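Local coordinates for putative pachytene checkpoint protein 2 (Caenorhabditis elegans, PDB 4XGU) that is an AAA+ ATPase that binds and hydrolyses ATP and probably plays a key role in chromosome recombination during meiosis, as a protein remodeler, at residues B[147-152]-B[190-195]; B[184-189]-B[248-253]. One frame throughout, in Å; residues are numbered along the deposited sequence.

Contact 1: B[147-152]-B[190-195]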
loop_
_atom_site.group_PDB
_atom_site.type_symbol
_atom_site.label_atom_id
_atom_site.label_comp_id
_atom_site.label_asym_id
_atom_site.label_seq_id
_atom_site.Cartn_x
_atom_site.Cartn_y
_atom_site.Cartn_z
ATOM N N ASN B 147 24.094 -27.731 -26.499
ATOM C CA ASN B 147 24.531 -29.013 -25.965
ATOM C C ASN B 147 24.246 -29.141 -24.476
ATOM O O ASN B 147 23.840 -30.206 -24.010
ATOM C CB ASN B 147 26.024 -29.225 -26.225
ATOM C CG ASN B 147 26.296 -29.834 -27.585
ATOM O OD1 ASN B 147 25.461 -30.555 -28.135
ATOM N ND2 ASN B 147 27.472 -29.552 -28.135
ATOM N N GLU B 148 24.454 -28.057 -23.734
ATOM C CA GLU B 148 24.295 -28.089 -22.283
ATOM C C GLU B 148 22.844 -28.332 -21.884
ATOM O O GLU B 148 22.559 -29.174 -21.033
ATOM C CB GLU B 148 24.799 -26.785 -21.659
ATOM C CG GLU B 148 26.274 -26.515 -21.900
ATOM C CD GLU B 148 26.735 -25.202 -21.294
ATOM O OE1 GLU B 148 27.838 -24.736 -21.652
ATOM O OE2 GLU B 148 25.996 -24.636 -20.462
ATOM N N VAL B 149 21.933 -27.590 -22.505
ATOM C CA VAL B 149 20.507 -27.733 -22.234
ATOM C C VAL B 149 19.996 -29.104 -22.669
ATOM O O VAL B 149 19.290 -29.782 -21.919
ATOM C CB VAL B 149 19.693 -26.639 -22.944
ATOM C CG1 VAL B 149 18.204 -26.919 -22.822
ATOM C CG2 VAL B 149 20.034 -25.273 -22.370
ATOM N N MET B 150 20.365 -29.501 -23.883
ATOM C CA MET B 150 19.969 -30.787 -24.448
ATOM C C MET B 150 20.324 -31.966 -23.539
ATOM O O MET B 150 19.459 -32.771 -23.189
ATOM C CB MET B 150 20.625 -30.974 -25.821
ATOM C CG MET B 150 20.311 -32.293 -26.505
ATOM S SD MET B 150 18.575 -32.449 -26.961
ATOM C CE MET B 150 18.644 -33.901 -28.010
ATOM N N SER B 151 21.593 -32.060 -23.150
ATOM C CA SER B 151 22.058 -33.197 -22.362
ATOM C C SER B 151 21.459 -33.208 -20.959
ATOM O O SER B 151 21.119 -34.270 -20.436
ATOM C CB SER B 151 23.586 -33.201 -22.276
ATOM O OG SER B 151 24.057 -32.097 -21.529
ATOM N N TYR B 152 21.329 -32.029 -20.356
ATOM C CA TYR B 152 20.815 -31.919 -18.995
ATOM C C TYR B 152 19.344 -32.302 -18.920
ATOM O O TYR B 152 18.940 -33.076 -18.053
ATOM C CB TYR B 152 21.008 -30.499 -18.457
ATOM C CG TYR B 152 20.780 -30.360 -16.969
ATOM C CD1 TYR B 152 19.519 -30.068 -16.462
ATOM C CD2 TYR B 152 21.826 -30.510 -16.069
ATOM C CE1 TYR B 152 19.308 -29.932 -15.102
ATOM C CE2 TYR B 152 21.626 -30.375 -14.709
ATOM C CZ TYR B 152 20.365 -30.086 -14.231
ATOM O OH TYR B 152 20.160 -29.953 -12.876
ATOM N N LYS B 190 10.950 -25.234 -28.060
ATOM C CA LYS B 190 10.261 -25.968 -29.111
ATOM C C LYS B 190 11.150 -27.094 -29.626
ATOM O O LYS B 190 10.760 -28.263 -29.618
ATOM C CB LYS B 190 9.873 -25.042 -30.267
ATOM C CG LYS B 190 9.079 -23.805 -29.884
ATOM C CD LYS B 190 7.621 -24.121 -29.626
ATOM C CE LYS B 190 6.736 -22.904 -29.876
ATOM N NZ LYS B 190 6.792 -22.449 -31.297
ATOM N N GLY B 191 12.352 -26.731 -30.062
ATOM C CA GLY B 191 13.274 -27.685 -30.653
ATOM C C GLY B 191 13.709 -28.760 -29.682
ATOM O O GLY B 191 13.894 -29.920 -30.065
ATOM N N LEU B 192 13.875 -28.371 -28.422
ATOM C CA LEU B 192 14.282 -29.302 -27.374
ATOM C C LEU B 192 13.240 -30.398 -27.177
ATOM O O LEU B 192 13.573 -31.581 -27.113
ATOM C CB LEU B 192 14.513 -28.555 -26.064
ATOM C CG LEU B 192 14.739 -29.413 -24.825
ATOM C CD1 LEU B 192 15.995 -30.252 -24.981
ATOM C CD2 LEU B 192 14.824 -28.528 -23.598
ATOM N N ALA B 193 11.979 -29.992 -27.084
ATOM C CA ALA B 193 10.874 -30.932 -26.965
ATOM C C ALA B 193 10.735 -31.785 -28.226
ATOM O O ALA B 193 10.328 -32.944 -28.156
ATOM C CB ALA B 193 9.579 -30.189 -26.681
ATOM N N GLN B 194 11.069 -31.208 -29.379
ATOM C CA GLN B 194 11.006 -31.937 -30.642
ATOM C C GLN B 194 11.967 -33.117 -30.623
ATOM O O GLN B 194 11.609 -34.232 -31.008
ATOM C CB GLN B 194 11.331 -31.014 -31.818
ATOM C CG GLN B 194 11.222 -31.669 -33.194
ATOM C CD GLN B 194 9.806 -31.662 -33.745
ATOM O OE1 GLN B 194 8.846 -31.373 -33.030
ATOM N NE2 GLN B 194 9.670 -31.981 -35.026
ATOM N N HIS B 195 13.189 -32.868 -30.167
ATOM C CA HIS B 195 14.205 -33.910 -30.123
ATOM C C HIS B 195 13.881 -34.950 -29.057
ATOM O O HIS B 195 13.967 -36.153 -29.308
ATOM C CB HIS B 195 15.590 -33.305 -29.873
ATOM C CG HIS B 195 16.254 -32.781 -31.111
ATOM N ND1 HIS B 195 16.727 -33.606 -32.108
ATOM C CD2 HIS B 195 16.528 -31.515 -31.509
ATOM C CE1 HIS B 195 17.259 -32.872 -33.070
ATOM N NE2 HIS B 195 17.150 -31.601 -32.731
#

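Contact 2: B[184-189]-B[248-253]. With ADP (adenosine-5'-diphosphate), chain H.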
loop_
_atom_site.group_PDB
_atom_site.type_symbol
_atom_site.label_atom_id
_atom_site.label_comp_id
_atom_site.label_asym_id
_atom_site.label_seq_id
_atom_site.Cartn_x
_atom_site.Cartn_y
_atom_site.Cartn_z
ATOM N N GLY B 184 15.773 -15.949 -28.584
ATOM C CA GLY B 184 15.162 -17.165 -29.096
ATOM C C GLY B 184 15.034 -18.281 -28.077
ATOM O O GLY B 184 15.334 -19.438 -28.368
ATOM N N LYS B 185 14.578 -17.934 -26.879
ATOM C CA LYS B 185 14.386 -18.911 -25.814
ATOM C C LYS B 185 13.241 -19.863 -26.133
ATOM O O LYS B 185 13.309 -21.057 -25.840
ATOM C CB LYS B 185 14.119 -18.203 -24.490
ATOM C CG LYS B 185 15.102 -17.093 -24.183
ATOM C CD LYS B 185 14.766 -16.413 -22.873
ATOM C CE LYS B 185 14.536 -14.930 -23.078
ATOM N NZ LYS B 185 13.371 -14.655 -23.963
ATOM N N THR B 186 12.182 -19.322 -26.724
ATOM C CA THR B 186 11.027 -20.120 -27.106
ATOM C C THR B 186 11.429 -21.180 -28.122
ATOM O O THR B 186 11.062 -22.347 -27.988
ATOM C CB THR B 186 9.905 -19.249 -27.698
ATOM O OG1 THR B 186 9.546 -18.224 -26.762
ATOM C CG2 THR B 186 8.683 -20.097 -28.012
ATOM N N SER B 187 12.200 -20.769 -29.126
ATOM C CA SER B 187 12.667 -21.681 -30.167
ATOM C C SER B 187 13.477 -22.830 -29.576
ATOM O O SER B 187 13.372 -23.969 -30.032
ATOM C CB SER B 187 13.500 -20.929 -31.207
ATOM O OG SER B 187 12.697 -20.030 -31.952
ATOM N N LEU B 188 14.281 -22.525 -28.562
ATOM C CA LEU B 188 15.026 -23.551 -27.842
ATOM C C LEU B 188 14.083 -24.576 -27.223
ATOM O O LEU B 188 14.295 -25.781 -27.343
ATOM C CB LEU B 188 15.898 -22.926 -26.750
ATOM C CG LEU B 188 17.212 -22.276 -27.178
ATOM C CD1 LEU B 188 17.930 -21.698 -25.970
ATOM C CD2 LEU B 188 18.096 -23.286 -27.889
ATOM N N CYS B 189 13.037 -24.089 -26.563
ATOM C CA CYS B 189 12.065 -24.964 -25.920
ATOM C C CYS B 189 11.328 -25.831 -26.934
ATOM O O CYS B 189 11.101 -27.014 -26.692
ATOM C CB CYS B 189 11.059 -24.146 -25.113
ATOM S SG CYS B 189 11.741 -23.393 -23.626
ATOM N N PHE B 248 4.610 -31.878 -22.667
ATOM C CA PHE B 248 5.483 -30.727 -22.491
ATOM C C PHE B 248 4.647 -29.483 -22.258
ATOM O O PHE B 248 3.700 -29.219 -22.996
ATOM C CB PHE B 248 6.381 -30.529 -23.712
ATOM C CG PHE B 248 7.459 -31.561 -23.853
ATOM C CD1 PHE B 248 7.221 -32.745 -24.533
ATOM C CD2 PHE B 248 8.717 -31.344 -23.319
ATOM C CE1 PHE B 248 8.216 -33.697 -24.671
ATOM C CE2 PHE B 248 9.716 -32.291 -23.451
ATOM C CZ PHE B 248 9.466 -33.469 -24.130
ATOM N N VAL B 249 4.992 -28.713 -21.234
ATOM C CA VAL B 249 4.279 -27.472 -20.980
ATOM C C VAL B 249 5.207 -26.281 -21.142
ATOM O O VAL B 249 6.147 -26.102 -20.368
ATOM C CB VAL B 249 3.658 -27.450 -19.579
ATOM C CG1 VAL B 249 2.983 -26.113 -19.325
ATOM C CG2 VAL B 249 2.666 -28.592 -19.425
ATOM N N LEU B 250 4.945 -25.475 -22.164
ATOM C CA LEU B 250 5.719 -24.266 -22.398
ATOM C C LEU B 250 4.961 -23.046 -21.889
ATOM O O LEU B 250 3.763 -22.901 -22.135
ATOM C CB LEU B 250 6.040 -24.110 -23.886
ATOM C CG LEU B 250 6.760 -22.819 -24.276
ATOM C CD1 LEU B 250 8.098 -22.724 -23.566
ATOM C CD2 LEU B 250 6.943 -22.734 -25.780
ATOM N N ILE B 251 5.663 -22.177 -21.171
ATOM C CA ILE B 251 5.067 -20.958 -20.639
ATOM C C ILE B 251 5.897 -19.740 -21.049
ATOM O O ILE B 251 7.048 -19.595 -20.639
ATOM C CB ILE B 251 4.944 -21.024 -19.106
ATOM C CG1 ILE B 251 4.068 -22.212 -18.700
ATOM C CG2 ILE B 251 4.372 -19.728 -18.557
ATOM C CD1 ILE B 251 4.176 -22.589 -17.244
ATOM N N ASP B 252 5.305 -18.873 -21.864
ATOM C CA ASP B 252 6.008 -17.710 -22.397
ATOM C C ASP B 252 5.718 -16.448 -21.592
ATOM O O ASP B 252 4.651 -16.328 -20.991
ATOM C CB ASP B 252 5.629 -17.490 -23.862
ATOM C CG ASP B 252 5.917 -18.701 -24.727
ATOM O OD1 ASP B 252 7.005 -19.296 -24.574
ATOM O OD2 ASP B 252 5.054 -19.062 -25.556
ATOM N N GLU B 253 6.669 -15.514 -21.603
ATOM C CA GLU B 253 6.546 -14.242 -20.888
ATOM C C GLU B 253 6.079 -14.437 -19.452
ATOM O O GLU B 253 5.104 -13.822 -19.023
ATOM C CB GLU B 253 5.582 -13.305 -21.620
ATOM C CG GLU B 253 6.172 -12.632 -22.844
ATOM C CD GLU B 253 5.938 -11.130 -22.849
ATOM O OE1 GLU B 253 4.990 -10.670 -22.175
ATOM O OE2 GLU B 253 6.709 -10.410 -23.521
HETATM P PB ADP H . 12.272 -15.295 -27.527
HETATM O O1B ADP H . 13.632 -14.854 -27.048
HETATM O O2B ADP H . 11.845 -16.640 -26.991
HETATM O O3B ADP H . 11.203 -14.228 -27.439
HETATM P PA ADP H . 11.681 -16.664 -29.928
HETATM O O1A ADP H . 12.185 -18.017 -29.488
HETATM O O2A ADP H . 10.206 -16.340 -29.847
HETATM O O3A ADP H . 12.492 -15.532 -29.110
HETATM O "O5'" ADP H . 12.139 -16.468 -31.457
HETATM C "C5'" ADP H . 12.940 -15.364 -31.868
HETATM C "C4'" ADP H . 13.164 -15.457 -33.372
HETATM O "O4'" ADP H . 14.425 -14.874 -33.704
HETATM C "C3'" ADP H . 13.189 -16.901 -33.844
HETATM O "O3'" ADP H . 12.025 -17.188 -34.623
HETATM C "C2'" ADP H . 14.439 -17.038 -34.690
HETATM O "O2'" ADP H . 14.080 -17.109 -36.073
HETATM C "C1'" ADP H . 15.254 -15.780 -34.434
HETATM N N9 ADP H . 16.411 -16.127 -33.570
HETATM C C8 ADP H . 16.587 -15.695 -32.306
HETATM N N7 ADP H . 17.737 -16.179 -31.770
HETATM C C5 ADP H . 18.322 -16.943 -32.707
HETATM C C6 ADP H . 19.559 -17.748 -32.796
HETATM N N6 ADP H . 20.411 -17.826 -31.746
HETATM N N1 ADP H . 19.806 -18.396 -33.954
HETATM C C2 ADP H . 18.961 -18.321 -35.002
HETATM N N3 ADP H . 17.819 -17.609 -34.992
HETATM C C4 ADP H . 17.448 -16.906 -33.894
#

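Contact 1: B[147-152]-B[190-195]
V149 and M150 meet L192 and H195 where helix 145-161 packs on helix 185-199, the helix that follows the phosphate-binding loop of this AAA+ ATPase core. The two branches of L192 divide the work: CD2 meets V149 CG1 at 3.8 Å, while CD1 lies 3.9 Å from M150 SD and close to the M150 backbone at CA. L192 extends toward the other helix with CG opposite its backbone N (chi1 171°), which carries both methyls to the other helix. M150 adds a second point of contact farther along: its chain bends at chi2 (66°), bringing CE within 3.6 Å of H195 CB, where the two side chains run at about a right angle. The methyl thus touches the root of the imidazole, and SD stands 5.5 Å from the centroid of the H195 ring in an oblique sulfur-aromatic approach. With the axes of the two short segments 10.7 Å apart at closest approach and crossing at -42°, these four buried side chains bridge the helices, V149, M150 and L192 by apolar contact. Farther out, E14 accepts a hydrogen bond from H195 ND1 and the W136 and H195 rings meet edge-to-face, which together probably fix the turn of the imidazole; W136 also touches M150. On the far side of helix 145-161, N147 O takes S151 N and S151 OG from opposite faces of its plane, the hydroxyl at 3.1 Å.

Contact 2: B[184-189]-B[248-253]
L250 points from its strand toward the helix and divides its methyls between two residues one turn apart: CD1 packs 3.6 Å from C189 CB, and CD2 lies 3.9 Å from T186 CG2. The T186 and L250 side chains cross at about a right angle, so a methyl of one meets a methyl of the other rather than lying alongside it. T186 is two-sided. With CG2 anti to the backbone N, its methyl faces the strand, while OG1, opposite the carbonyl carbon (chi1 -56°), donates to ADP O2B at 2.8 Å. D252, just beyond the strand, brings OD1 to 3.5 Å from T186 OG1, and these side chains also cross nearly at right angles. This is the P-loop (Walker A) meeting the strand that, in AAA+ proteins, carries the Walker B acidic pair, to which D252 and E253 probably correspond. The N-cap and first turn of the helix offer backbone amides to the phosphates: T186 N grips O2B of the beta-phosphate nearly straight (2.7 Å, 166°), S187 N holds O1A of the alpha-phosphate at 2.8 Å, and G184 N reaches O1B at 2.9 Å. The K185 chain bends at chi3 and chi4 to bring NZ to the same O1B at 3.1 Å, with N300 OD1 as a second partner. A methionine in place of K185 would probably leave O1B without its ammonium partner and the beta-phosphate charge less well balanced. G184 has positive phi and psi, and a side chain there would run into N7 of the ADP adenine. E253 OE2 accepts from N300 ND2, so one amide side chain joins K185 to E253.

How the contacts relate
Both contacts use helix 185-199: its first turn serves contact 2 and the following residues serve contact 1, with centres 11 Å apart. Their segments alternate along the chain, 147-152, 184-189, 190-195 and 248-253. The shared helix meets helix 145-161 at one place and strand 245-251 of the central mixed sheet at another. The two contacts touch directly, A193 CB lying 3.7 Å from F248 CD2 and K190 CE 4.1 Å from L250 CD2. Contact 2 holds the nucleotide-binding end of the helix, whereas the L192 side chain in contact 1 is about 11 Å from the bound ADP. One continuous helix therefore joins the phosphate site to buried packing against helix 145-161.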